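Local coordinates for protein RNA-dependent RNA Polymerase (Bombyx mori cytoplasmic polyhedrosis virus, PDB 6TZ0) that catalyses RNA-templated RNA synthesis, probably making plus strands by fully conservative transcription and complementary minus strands during genome replication, at residues Q274-I279 / L1065-N1070; D1017-Y1022 / I1207-G1212; W1056-L1061 / F1149-N1154; S1157-V1162 / L1177-S1182. All coordinates share one frame; numbering follows the deposited sequence.

Interaction 1: Q274-I279 / L1065-N1070; sequences QFNEVI and LDRSAN
The polar link between the two segments joins the side chains of N276 and R1067. R1067 NH1 donates to N276 OD1 at 3.0 Å, but the N-H...O angle of 120° makes this a weak, bent bond. R1067 NH2 is 3.5 Å from the same OD1, and CZ is also near it, with the amide and guanidinium planes inclined at 66°. In the arginine chain a bend at chi3 (62°) brings the guanidinium to N276, in the turn between strands 266-272 and 278-285.

Backbone proximity adds little: the carbonyl oxygens N276 O and L1065 O are 4.3 Å apart, and the nearest CA atoms are those of N276 and D1066. Within 1065-1070, D1066 OD2 holds the loop in an Asx turn. It accepts from S1068 N at 2.8 Å, from above the carboxylate plane, and from S1068 OG at 2.7 Å, on its syn lone pair.

Apolar cover comes from outside, where the side chains of L1065 and R1067 both touch F527. The contact therefore joins the N-terminal region to the C-terminal region, the two parts that flank the central core in reovirid polymerases. With one weak, charge-assisted bond in a partly buried contact, its chemistry implies a modest tether rather than an interlocked interface.

Interaction 2: D1017-Y1022 / I1207-G1212; sequences DALHLY and IAYVRG
L1019 meets Y1209 and V1210 where a type I turn of the C-terminal region packs against helix 1204-1211, the last helix modelled in the chain. The 1017-1022 segment enters at D1017, whose CB points away from this helix and whose OD2 is held by a salt bridge from R872 and a hydrogen bond with Y876 OH. A1018 follows with its methyl pointing toward the helix, and its carbonyl oxygen closes the turn by accepting from L1021 N at 3.2 Å.

L1019 makes the apolar contact. Its CD2 branch lies 3.8 Å from V1210 CG2 and 4.1 Å from Y1209 CD2, so one methyl meets two successive residues of the helix. The leucine crosses both of these side chains at about a right angle, and its approach to the tyrosine ring is oblique. On the helix side, Y1209 has CG anti to the backbone N (chi1 -176°), which brings the CD2 side of the ring to the leucine; the same ring also touches A1016, while V1210 continues the apolar patch to C1174.

Next, H1020 turns back on the segment: ND1 donates to D1017 O, which lies in the imidazole plane although the donor stands above the carbonyl plane. L1021 is the centre of an inverse gamma turn. At the end, Y1022 stacks on F1181 and shares a hydrogen bond with the hydroxyl of Y1139, while its backbone N bonds back to H1020 O at 3.0 Å.

Interaction 3: W1056-L1061 / F1149-N1154; sequences WFAFAL and FFLSDN
L1151 and F1059 form the centre of this buried contact, with A1058 and F1150 beside them. The CD1 methyl of L1151 sits over the backbone of helix 1054-1062, 3.3 Å from A1058 O and 3.7 Å from F1059 N, and it also meets the A1058 methyl, CB to CD1, at 4.1 Å. Its other branch, CD2, lies at the edge of the F1059 ring, 4.3 Å from CD1 of that phenylalanine. Near the ring plane too is F1150 O, 3.4 Å from F1059 CE1, so a carbonyl oxygen faces the aromatic C-H edge. The same CE1 touches F1150 CB at 4.2 Å.

F1059 reaches the loop because CG stands anti to the backbone N (chi1 -168°), carrying the ring from the flank of the helix across to 1149-1154. The arrangement is a helix-on-loop packing within the C-terminal region, in which one side of helix 1054-1062 packs on an irregular loop that bends at F1149-F1150 and the leucine fits between a small alanine and a flat phenylalanine.

Further out, the ring of H1036 meets that of F1059 with their planes at about 45°, and I1190 packs on A1058. The side chain of F1150, though its CB points toward the helix, leads away at its end to F769 and L1045. The loop itself is tied down beyond L1151 by S1152, whose carbonyl oxygen is hydrogen-bonded to the hydroxyl of Y1183 and whose hydroxyl is bonded to that of S1157.

Interaction 4: S1157-V1162 / L1177-S1182; sequences SAERLV and LYNIFS
The flat group touching across this contact is the carboxamide of N1179, whose OD1 lies 3.3 Å from E1159 CB. CG of the asparagine is anti to its own carbonyl carbon (chi1 -72°), which brings the oxygen across to the loop. The other planar groups face elsewhere. On one face of the F1181 ring lies L1177 O, 3.3 Å above the plane and offset toward the rim; the ring also meets Y1139 edge-to-face. The R1160 guanidinium has the L1161 CD2 methyl at its edge, in plane.

S1182 carries the largest share of the contact on the helix side. Its OG is 3.7 Å from A1158 CB, and its CB is 3.7 Å from V1162 CG2, so the hydroxyl oxygen and the methylene carbon of one serine meet different residues of the loop. The same hydroxyl is turned back into the helix and donates to N1179 O at 2.8 Å, a serine-to-backbone bond to the carbonyl three residues earlier that satisfies a buried polar atom.

The loop takes its shape from a type I turn, in which L1161 N bonds to A1158 O at 3.2 Å, and this turn lies against helix 1174-1188 within the C-terminal region just before strand 1162-1163. Beyond it, V1162 packs on L1198 and M1200 of strand 1196-1202 and on I1186 of the helix. A1158 is flanked by Y1183 and by L1062 of helix 1054-1062, while the side chain of L1161 packs on L1061 and V1031 and its backbone is hydrogen-bonded with L1198.

In the fold
Interactions 2, 3 and 4 lie wholly in the C-terminal region, and interaction 1 ties that region to the N-terminal one. Interactions 1 and 3 have centres about 12 Å apart and touch, with L1065 CB 3.6 Å from L1151 O. Interaction 3 passes to interaction 4, about 14 Å away between centres, where L1061 O lies 3.2 Å from R1160 NH2. Interaction 4 adjoins interaction 2, centres about 17 Å apart, where L1019 O is 3.3 Å from F1181 CZ. The four thus form a continuous path, with interactions 1 and 2 about 34 Å apart between centres. All lie away from the magnesium- and nucleotide-binding residues.

Interaction 1: Q274-I279 / L1065-N1070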
# COMPACT_ATOMS: atom_id res chain seq x y z
N GLN A 274 -16.05 -28.09 13.70
CA GLN A 274 -15.92 -26.68 14.01
C GLN A 274 -14.54 -26.38 14.56
O GLN A 274 -13.99 -25.29 14.33
CB GLN A 274 -16.96 -26.28 15.05
CG GLN A 274 -18.35 -26.68 14.71
CD GLN A 274 -19.32 -26.39 15.82
OE1 GLN A 274 -18.95 -25.86 16.86
NE2 GLN A 274 -20.58 -26.74 15.61
N PHE A 275 -13.99 -27.31 15.33
CA PHE A 275 -12.75 -27.12 16.08
C PHE A 275 -11.55 -27.71 15.34
O PHE A 275 -10.73 -28.40 15.96
CB PHE A 275 -12.91 -27.74 17.46
CG PHE A 275 -14.05 -27.16 18.24
CD1 PHE A 275 -13.88 -25.99 18.96
CD2 PHE A 275 -15.30 -27.76 18.23
CE1 PHE A 275 -14.93 -25.44 19.66
CE2 PHE A 275 -16.35 -27.21 18.94
CZ PHE A 275 -16.16 -26.05 19.65
N ASN A 276 -11.42 -27.41 14.04
CA ASN A 276 -10.22 -27.67 13.23
C ASN A 276 -9.80 -29.14 13.21
O ASN A 276 -8.61 -29.45 13.28
CB ASN A 276 -9.06 -26.79 13.69
CG ASN A 276 -9.34 -25.32 13.56
OD1 ASN A 276 -9.48 -24.62 14.55
ND2 ASN A 276 -9.41 -24.83 12.33
N GLU A 277 -10.76 -30.05 13.11
CA GLU A 277 -10.46 -31.48 13.18
C GLU A 277 -11.19 -32.22 12.07
O GLU A 277 -12.32 -31.89 11.74
CB GLU A 277 -10.88 -32.07 14.52
CG GLU A 277 -10.06 -31.63 15.71
CD GLU A 277 -10.64 -32.15 17.01
OE1 GLU A 277 -11.75 -32.71 16.97
OE2 GLU A 277 -10.00 -31.98 18.07
N VAL A 278 -10.53 -33.23 11.52
CA VAL A 278 -11.17 -34.14 10.58
C VAL A 278 -11.88 -35.22 11.39
O VAL A 278 -11.24 -36.04 12.05
CB VAL A 278 -10.16 -34.76 9.61
CG1 VAL A 278 -10.84 -35.76 8.71
CG2 VAL A 278 -9.52 -33.69 8.78
N ILE A 279 -13.21 -35.22 11.33
CA ILE A 279 -14.01 -36.09 12.18
C ILE A 279 -14.64 -37.26 11.42
O ILE A 279 -15.04 -38.24 12.06
CB ILE A 279 -15.10 -35.28 12.91
CG1 ILE A 279 -15.92 -34.49 11.90
CG2 ILE A 279 -14.46 -34.40 13.94
CD1 ILE A 279 -17.12 -33.80 12.47
N LEU A 1065 -2.95 -29.75 13.75
CA LEU A 1065 -2.54 -28.61 14.54
C LEU A 1065 -3.71 -28.09 15.37
O LEU A 1065 -4.86 -28.12 14.93
CB LEU A 1065 -1.99 -27.52 13.62
CG LEU A 1065 -2.84 -26.58 12.76
CD1 LEU A 1065 -1.93 -25.57 12.11
CD2 LEU A 1065 -3.67 -27.27 11.68
N ASP A 1066 -3.41 -27.63 16.59
CA ASP A 1066 -4.44 -27.17 17.51
C ASP A 1066 -3.94 -25.95 18.26
O ASP A 1066 -2.76 -25.88 18.63
CB ASP A 1066 -4.84 -28.26 18.50
CG ASP A 1066 -6.06 -27.89 19.31
OD1 ASP A 1066 -7.18 -27.95 18.76
OD2 ASP A 1066 -5.91 -27.53 20.50
N ARG A 1067 -4.84 -25.00 18.51
CA ARG A 1067 -4.49 -23.76 19.21
C ARG A 1067 -4.61 -23.86 20.72
O ARG A 1067 -4.04 -23.03 21.42
CB ARG A 1067 -5.37 -22.61 18.72
CG ARG A 1067 -6.86 -22.77 19.01
CD ARG A 1067 -7.64 -21.52 18.63
NE ARG A 1067 -7.56 -21.21 17.20
CZ ARG A 1067 -8.41 -21.66 16.29
NH1 ARG A 1067 -9.42 -22.44 16.64
NH2 ARG A 1067 -8.25 -21.33 15.02
N SER A 1068 -5.34 -24.86 21.23
CA SER A 1068 -5.54 -25.01 22.66
C SER A 1068 -4.77 -26.18 23.25
O SER A 1068 -4.78 -26.35 24.47
CB SER A 1068 -7.03 -25.19 22.96
OG SER A 1068 -7.52 -26.40 22.40
N ALA A 1069 -4.13 -27.00 22.42
CA ALA A 1069 -3.38 -28.16 22.90
C ALA A 1069 -1.92 -27.75 23.16
O ALA A 1069 -0.98 -28.20 22.51
CB ALA A 1069 -3.48 -29.32 21.92
N ASN A 1070 -1.76 -26.87 24.14
CA ASN A 1070 -0.46 -26.46 24.63
C ASN A 1070 -0.19 -27.18 25.95
O ASN A 1070 -0.44 -26.66 27.04
CB ASN A 1070 -0.38 -24.92 24.75
CG ASN A 1070 -1.59 -24.31 25.44
OD1 ASN A 1070 -2.50 -25.02 25.87
ND2 ASN A 1070 -1.59 -22.99 25.55

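Interaction 2: D1017-Y1022 / I1207-G1212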
# COMPACT_ATOMS: atom_id res chain seq x y z
N ASP A 1017 27.18 -28.92 22.87
CA ASP A 1017 26.66 -29.73 21.78
C ASP A 1017 26.80 -31.23 22.05
O ASP A 1017 26.84 -32.02 21.10
CB ASP A 1017 27.29 -29.32 20.44
CG ASP A 1017 28.79 -29.57 20.36
OD1 ASP A 1017 29.42 -30.06 21.30
OD2 ASP A 1017 29.36 -29.24 19.29
N ALA A 1018 26.89 -31.63 23.32
CA ALA A 1018 26.69 -33.02 23.69
C ALA A 1018 25.23 -33.42 23.60
O ALA A 1018 24.93 -34.62 23.58
CB ALA A 1018 27.20 -33.26 25.11
N LEU A 1019 24.32 -32.44 23.51
CA LEU A 1019 22.90 -32.72 23.35
C LEU A 1019 22.55 -33.27 21.98
O LEU A 1019 21.43 -33.76 21.80
CB LEU A 1019 22.09 -31.45 23.60
CG LEU A 1019 22.08 -30.89 25.02
CD1 LEU A 1019 21.29 -29.61 25.09
CD2 LEU A 1019 21.53 -31.92 26.00
N HIS A 1020 23.46 -33.21 21.01
CA HIS A 1020 23.18 -33.84 19.73
C HIS A 1020 23.35 -35.35 19.77
O HIS A 1020 22.93 -36.02 18.82
CB HIS A 1020 24.09 -33.28 18.63
CG HIS A 1020 23.90 -31.82 18.37
ND1 HIS A 1020 24.74 -30.86 18.91
CD2 HIS A 1020 22.97 -31.14 17.67
CE1 HIS A 1020 24.34 -29.66 18.53
NE2 HIS A 1020 23.26 -29.81 17.78
N LEU A 1021 23.93 -35.90 20.83
CA LEU A 1021 24.32 -37.31 20.85
C LEU A 1021 23.15 -38.17 21.35
O LEU A 1021 23.08 -38.59 22.50
CB LEU A 1021 25.56 -37.51 21.70
CG LEU A 1021 26.76 -36.67 21.23
CD1 LEU A 1021 27.98 -36.92 22.08
CD2 LEU A 1021 27.05 -36.95 19.79
N TYR A 1022 22.22 -38.42 20.43
CA TYR A 1022 21.06 -39.26 20.72
C TYR A 1022 20.67 -40.00 19.45
O TYR A 1022 20.78 -39.47 18.34
CB TYR A 1022 19.89 -38.43 21.26
CG TYR A 1022 19.34 -37.36 20.35
CD1 TYR A 1022 19.86 -36.08 20.35
CD2 TYR A 1022 18.26 -37.62 19.52
CE1 TYR A 1022 19.35 -35.11 19.52
CE2 TYR A 1022 17.75 -36.66 18.69
CZ TYR A 1022 18.29 -35.40 18.70
OH TYR A 1022 17.76 -34.45 17.88
N ILE A 1207 23.64 -37.10 29.56
CA ILE A 1207 23.08 -37.19 30.91
C ILE A 1207 23.89 -36.34 31.88
O ILE A 1207 23.33 -35.63 32.72
CB ILE A 1207 23.03 -38.66 31.36
CG1 ILE A 1207 22.24 -39.50 30.35
CG2 ILE A 1207 22.40 -38.79 32.73
CD1 ILE A 1207 20.82 -39.06 30.17
N ALA A 1208 25.22 -36.37 31.74
CA ALA A 1208 26.09 -35.59 32.60
C ALA A 1208 25.96 -34.09 32.34
O ALA A 1208 26.14 -33.29 33.26
CB ALA A 1208 27.54 -36.03 32.40
N TYR A 1209 25.64 -33.71 31.11
CA TYR A 1209 25.43 -32.30 30.81
C TYR A 1209 24.08 -31.82 31.29
O TYR A 1209 23.94 -30.66 31.69
CB TYR A 1209 25.58 -32.05 29.31
CG TYR A 1209 25.47 -30.59 28.94
CD1 TYR A 1209 26.53 -29.72 29.16
CD2 TYR A 1209 24.30 -30.08 28.39
CE1 TYR A 1209 26.43 -28.39 28.85
CE2 TYR A 1209 24.20 -28.74 28.07
CZ TYR A 1209 25.26 -27.90 28.30
OH TYR A 1209 25.17 -26.57 27.98
N VAL A 1210 23.06 -32.68 31.26
CA VAL A 1210 21.74 -32.26 31.71
C VAL A 1210 21.67 -32.22 33.24
O VAL A 1210 21.03 -31.33 33.81
CB VAL A 1210 20.67 -33.16 31.07
CG1 VAL A 1210 19.30 -32.87 31.63
CG2 VAL A 1210 20.61 -32.91 29.59
N ARG A 1211 22.36 -33.14 33.92
CA ARG A 1211 22.44 -33.08 35.38
C ARG A 1211 23.19 -31.83 35.84
O ARG A 1211 22.81 -31.21 36.85
CB ARG A 1211 23.14 -34.31 35.96
CG ARG A 1211 22.40 -35.62 35.89
CD ARG A 1211 23.24 -36.67 36.61
NE ARG A 1211 22.76 -38.03 36.42
CZ ARG A 1211 21.87 -38.63 37.20
NH1 ARG A 1211 21.34 -37.98 38.23
NH2 ARG A 1211 21.51 -39.88 36.96
N GLY A 1212 24.24 -31.44 35.13
CA GLY A 1212 25.01 -30.26 35.47
C GLY A 1212 26.44 -30.30 34.98
O GLY A 1212 27.30 -30.95 35.58

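Interaction 3: W1056-L1061 / F1149-N1154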
# COMPACT_ATOMS: atom_id res chain seq x y z
N TRP A 1056 0.92 -37.44 4.04
CA TRP A 1056 -0.21 -38.20 4.55
C TRP A 1056 0.17 -39.03 5.77
O TRP A 1056 -0.55 -39.05 6.77
CB TRP A 1056 -0.74 -39.13 3.47
CG TRP A 1056 -1.87 -39.98 3.91
CD1 TRP A 1056 -3.17 -39.62 4.04
CD2 TRP A 1056 -1.78 -41.34 4.34
NE1 TRP A 1056 -3.91 -40.68 4.50
CE2 TRP A 1056 -3.08 -41.75 4.69
CE3 TRP A 1056 -0.74 -42.26 4.45
CZ2 TRP A 1056 -3.36 -43.03 5.14
CZ3 TRP A 1056 -1.02 -43.53 4.90
CH2 TRP A 1056 -2.32 -43.91 5.24
N PHE A 1057 1.32 -39.70 5.71
CA PHE A 1057 1.71 -40.59 6.80
C PHE A 1057 2.19 -39.81 8.00
O PHE A 1057 1.99 -40.23 9.14
CB PHE A 1057 2.78 -41.56 6.30
CG PHE A 1057 2.99 -42.74 7.18
CD1 PHE A 1057 2.04 -43.74 7.24
CD2 PHE A 1057 4.16 -42.89 7.91
CE1 PHE A 1057 2.23 -44.84 8.04
CE2 PHE A 1057 4.35 -43.99 8.70
CZ PHE A 1057 3.39 -44.97 8.77
N ALA A 1058 2.78 -38.63 7.77
CA ALA A 1058 3.14 -37.75 8.88
C ALA A 1058 1.90 -37.20 9.57
O ALA A 1058 1.89 -37.03 10.79
CB ALA A 1058 4.02 -36.61 8.38
N PHE A 1059 0.85 -36.91 8.80
CA PHE A 1059 -0.41 -36.49 9.40
C PHE A 1059 -1.05 -37.64 10.16
O PHE A 1059 -1.60 -37.44 11.25
CB PHE A 1059 -1.33 -35.97 8.31
CG PHE A 1059 -2.55 -35.23 8.81
CD1 PHE A 1059 -2.42 -33.97 9.37
CD2 PHE A 1059 -3.81 -35.77 8.66
CE1 PHE A 1059 -3.54 -33.28 9.80
CE2 PHE A 1059 -4.93 -35.08 9.09
CZ PHE A 1059 -4.79 -33.84 9.66
N ALA A 1060 -0.95 -38.85 9.63
CA ALA A 1060 -1.48 -40.04 10.28
C ALA A 1060 -0.69 -40.44 11.52
O ALA A 1060 -1.21 -41.21 12.33
CB ALA A 1060 -1.48 -41.21 9.29
N LEU A 1061 0.55 -39.99 11.66
CA LEU A 1061 1.32 -40.29 12.86
C LEU A 1061 1.25 -39.19 13.91
O LEU A 1061 0.99 -39.46 15.08
CB LEU A 1061 2.78 -40.56 12.51
CG LEU A 1061 3.17 -41.84 11.80
CD1 LEU A 1061 4.65 -41.80 11.53
CD2 LEU A 1061 2.82 -43.05 12.63
N PHE A 1149 2.24 -27.12 7.52
CA PHE A 1149 0.99 -26.43 7.18
C PHE A 1149 -0.22 -27.12 7.82
O PHE A 1149 -0.94 -26.50 8.61
CB PHE A 1149 0.87 -26.36 5.66
CG PHE A 1149 -0.32 -25.60 5.15
CD1 PHE A 1149 -0.30 -24.22 5.11
CD2 PHE A 1149 -1.43 -26.26 4.67
CE1 PHE A 1149 -1.39 -23.51 4.62
CE2 PHE A 1149 -2.51 -25.57 4.18
CZ PHE A 1149 -2.49 -24.19 4.16
N PHE A 1150 -0.46 -28.39 7.49
CA PHE A 1150 -1.48 -29.18 8.17
C PHE A 1150 -0.97 -29.91 9.40
O PHE A 1150 -1.79 -30.44 10.16
CB PHE A 1150 -2.10 -30.23 7.24
CG PHE A 1150 -3.14 -29.69 6.30
CD1 PHE A 1150 -4.39 -29.35 6.78
CD2 PHE A 1150 -2.88 -29.59 4.95
CE1 PHE A 1150 -5.35 -28.87 5.92
CE2 PHE A 1150 -3.85 -29.11 4.09
CZ PHE A 1150 -5.08 -28.75 4.58
N LEU A 1151 0.33 -29.94 9.62
CA LEU A 1151 0.91 -30.76 10.68
C LEU A 1151 1.07 -29.95 11.96
O LEU A 1151 1.02 -28.72 11.96
CB LEU A 1151 2.24 -31.33 10.23
CG LEU A 1151 2.35 -32.66 9.50
CD1 LEU A 1151 1.91 -33.73 10.44
CD2 LEU A 1151 1.55 -32.72 8.21
N SER A 1152 1.28 -30.66 13.06
CA SER A 1152 1.22 -30.04 14.38
C SER A 1152 2.52 -29.33 14.73
O SER A 1152 3.62 -29.80 14.42
CB SER A 1152 0.93 -31.09 15.45
OG SER A 1152 2.02 -31.97 15.61
N ASP A 1153 2.38 -28.19 15.41
CA ASP A 1153 3.51 -27.41 15.90
C ASP A 1153 4.03 -27.88 17.24
O ASP A 1153 4.96 -27.28 17.77
CB ASP A 1153 3.10 -25.94 16.03
CG ASP A 1153 2.86 -25.28 14.69
OD1 ASP A 1153 3.49 -25.70 13.70
OD2 ASP A 1153 2.05 -24.33 14.64
N ASN A 1154 3.45 -28.93 17.81
CA ASN A 1154 3.74 -29.29 19.18
C ASN A 1154 4.63 -30.52 19.20
O ASN A 1154 4.27 -31.54 18.60
CB ASN A 1154 2.45 -29.56 19.94
CG ASN A 1154 2.63 -29.52 21.45
OD1 ASN A 1154 3.73 -29.30 21.95
ND2 ASN A 1154 1.54 -29.72 22.18

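Interaction 4: S1157-V1162 / L1177-S1182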
# COMPACT_ATOMS: atom_id res chain seq x y z
N SER A 1157 3.23 -34.16 20.54
CA SER A 1157 2.50 -35.11 19.70
C SER A 1157 3.33 -36.32 19.29
O SER A 1157 2.77 -37.27 18.72
CB SER A 1157 1.98 -34.41 18.46
OG SER A 1157 3.04 -34.00 17.63
N ALA A 1158 4.64 -36.33 19.55
CA ALA A 1158 5.49 -37.46 19.23
C ALA A 1158 5.80 -38.35 20.42
O ALA A 1158 6.55 -39.31 20.27
CB ALA A 1158 6.81 -36.97 18.62
N GLU A 1159 5.25 -38.05 21.61
CA GLU A 1159 5.61 -38.84 22.78
C GLU A 1159 4.94 -40.21 22.78
O GLU A 1159 5.38 -41.09 23.52
CB GLU A 1159 5.28 -38.09 24.07
CG GLU A 1159 3.80 -37.94 24.43
CD GLU A 1159 3.30 -38.99 25.41
OE1 GLU A 1159 4.13 -39.60 26.13
OE2 GLU A 1159 2.07 -39.20 25.49
N ARG A 1160 3.91 -40.40 21.96
CA ARG A 1160 3.27 -41.71 21.89
C ARG A 1160 4.02 -42.65 20.97
O ARG A 1160 3.71 -43.85 20.94
CB ARG A 1160 1.81 -41.54 21.44
CG ARG A 1160 1.57 -41.30 19.96
CD ARG A 1160 1.02 -42.58 19.35
NE ARG A 1160 0.88 -42.55 17.90
CZ ARG A 1160 -0.24 -42.23 17.26
NH1 ARG A 1160 -1.32 -41.90 17.95
NH2 ARG A 1160 -0.26 -42.26 15.94
N LEU A 1161 5.00 -42.15 20.22
CA LEU A 1161 5.65 -42.91 19.16
C LEU A 1161 7.00 -43.49 19.56
O LEU A 1161 7.47 -44.42 18.90
CB LEU A 1161 5.85 -42.01 17.94
CG LEU A 1161 4.58 -41.58 17.21
CD1 LEU A 1161 4.91 -40.52 16.19
CD2 LEU A 1161 3.97 -42.78 16.54
N VAL A 1162 7.63 -42.98 20.61
CA VAL A 1162 8.99 -43.33 20.98
C VAL A 1162 9.00 -43.80 22.43
O VAL A 1162 8.48 -43.11 23.31
CB VAL A 1162 9.95 -42.14 20.78
CG1 VAL A 1162 11.35 -42.48 21.28
CG2 VAL A 1162 10.01 -41.74 19.32
N LEU A 1177 12.56 -31.83 26.45
CA LEU A 1177 13.78 -31.97 25.66
C LEU A 1177 13.79 -33.26 24.86
O LEU A 1177 14.16 -33.27 23.69
CB LEU A 1177 15.00 -31.92 26.58
CG LEU A 1177 16.35 -32.14 25.91
CD1 LEU A 1177 16.70 -30.96 25.01
CD2 LEU A 1177 17.44 -32.35 26.94
N TYR A 1178 13.37 -34.36 25.49
CA TYR A 1178 13.32 -35.64 24.79
C TYR A 1178 12.15 -35.69 23.81
O TYR A 1178 12.24 -36.36 22.78
CB TYR A 1178 13.20 -36.79 25.80
CG TYR A 1178 14.36 -36.94 26.77
CD1 TYR A 1178 15.60 -36.39 26.51
CD2 TYR A 1178 14.17 -37.61 27.97
CE1 TYR A 1178 16.64 -36.52 27.42
CE2 TYR A 1178 15.20 -37.74 28.88
CZ TYR A 1178 16.43 -37.19 28.60
OH TYR A 1178 17.46 -37.32 29.49
N ASN A 1179 11.06 -34.98 24.13
CA ASN A 1179 9.96 -34.85 23.18
C ASN A 1179 10.39 -34.10 21.93
O ASN A 1179 9.98 -34.45 20.82
CB ASN A 1179 8.78 -34.13 23.83
CG ASN A 1179 8.07 -34.98 24.85
OD1 ASN A 1179 7.92 -36.18 24.67
ND2 ASN A 1179 7.60 -34.35 25.91
N ILE A 1180 11.22 -33.07 22.09
CA ILE A 1180 11.76 -32.35 20.94
C ILE A 1180 12.69 -33.23 20.13
O ILE A 1180 12.66 -33.21 18.89
CB ILE A 1180 12.44 -31.05 21.42
CG1 ILE A 1180 11.38 -30.03 21.82
CG2 ILE A 1180 13.40 -30.48 20.39
CD1 ILE A 1180 11.93 -28.81 22.46
N PHE A 1181 13.52 -34.03 20.81
CA PHE A 1181 14.39 -35.01 20.15
C PHE A 1181 13.59 -35.96 19.26
O PHE A 1181 13.86 -36.10 18.06
CB PHE A 1181 15.16 -35.84 21.17
CG PHE A 1181 16.28 -35.12 21.84
CD1 PHE A 1181 16.68 -33.86 21.43
CD2 PHE A 1181 16.98 -35.74 22.86
CE1 PHE A 1181 17.73 -33.23 22.06
CE2 PHE A 1181 18.03 -35.12 23.48
CZ PHE A 1181 18.41 -33.86 23.07
N SER A 1182 12.56 -36.58 19.84
CA SER A 1182 11.73 -37.52 19.10
C SER A 1182 10.95 -36.84 17.98
O SER A 1182 10.86 -37.38 16.88
CB SER A 1182 10.78 -38.21 20.08
OG SER A 1182 9.91 -37.27 20.66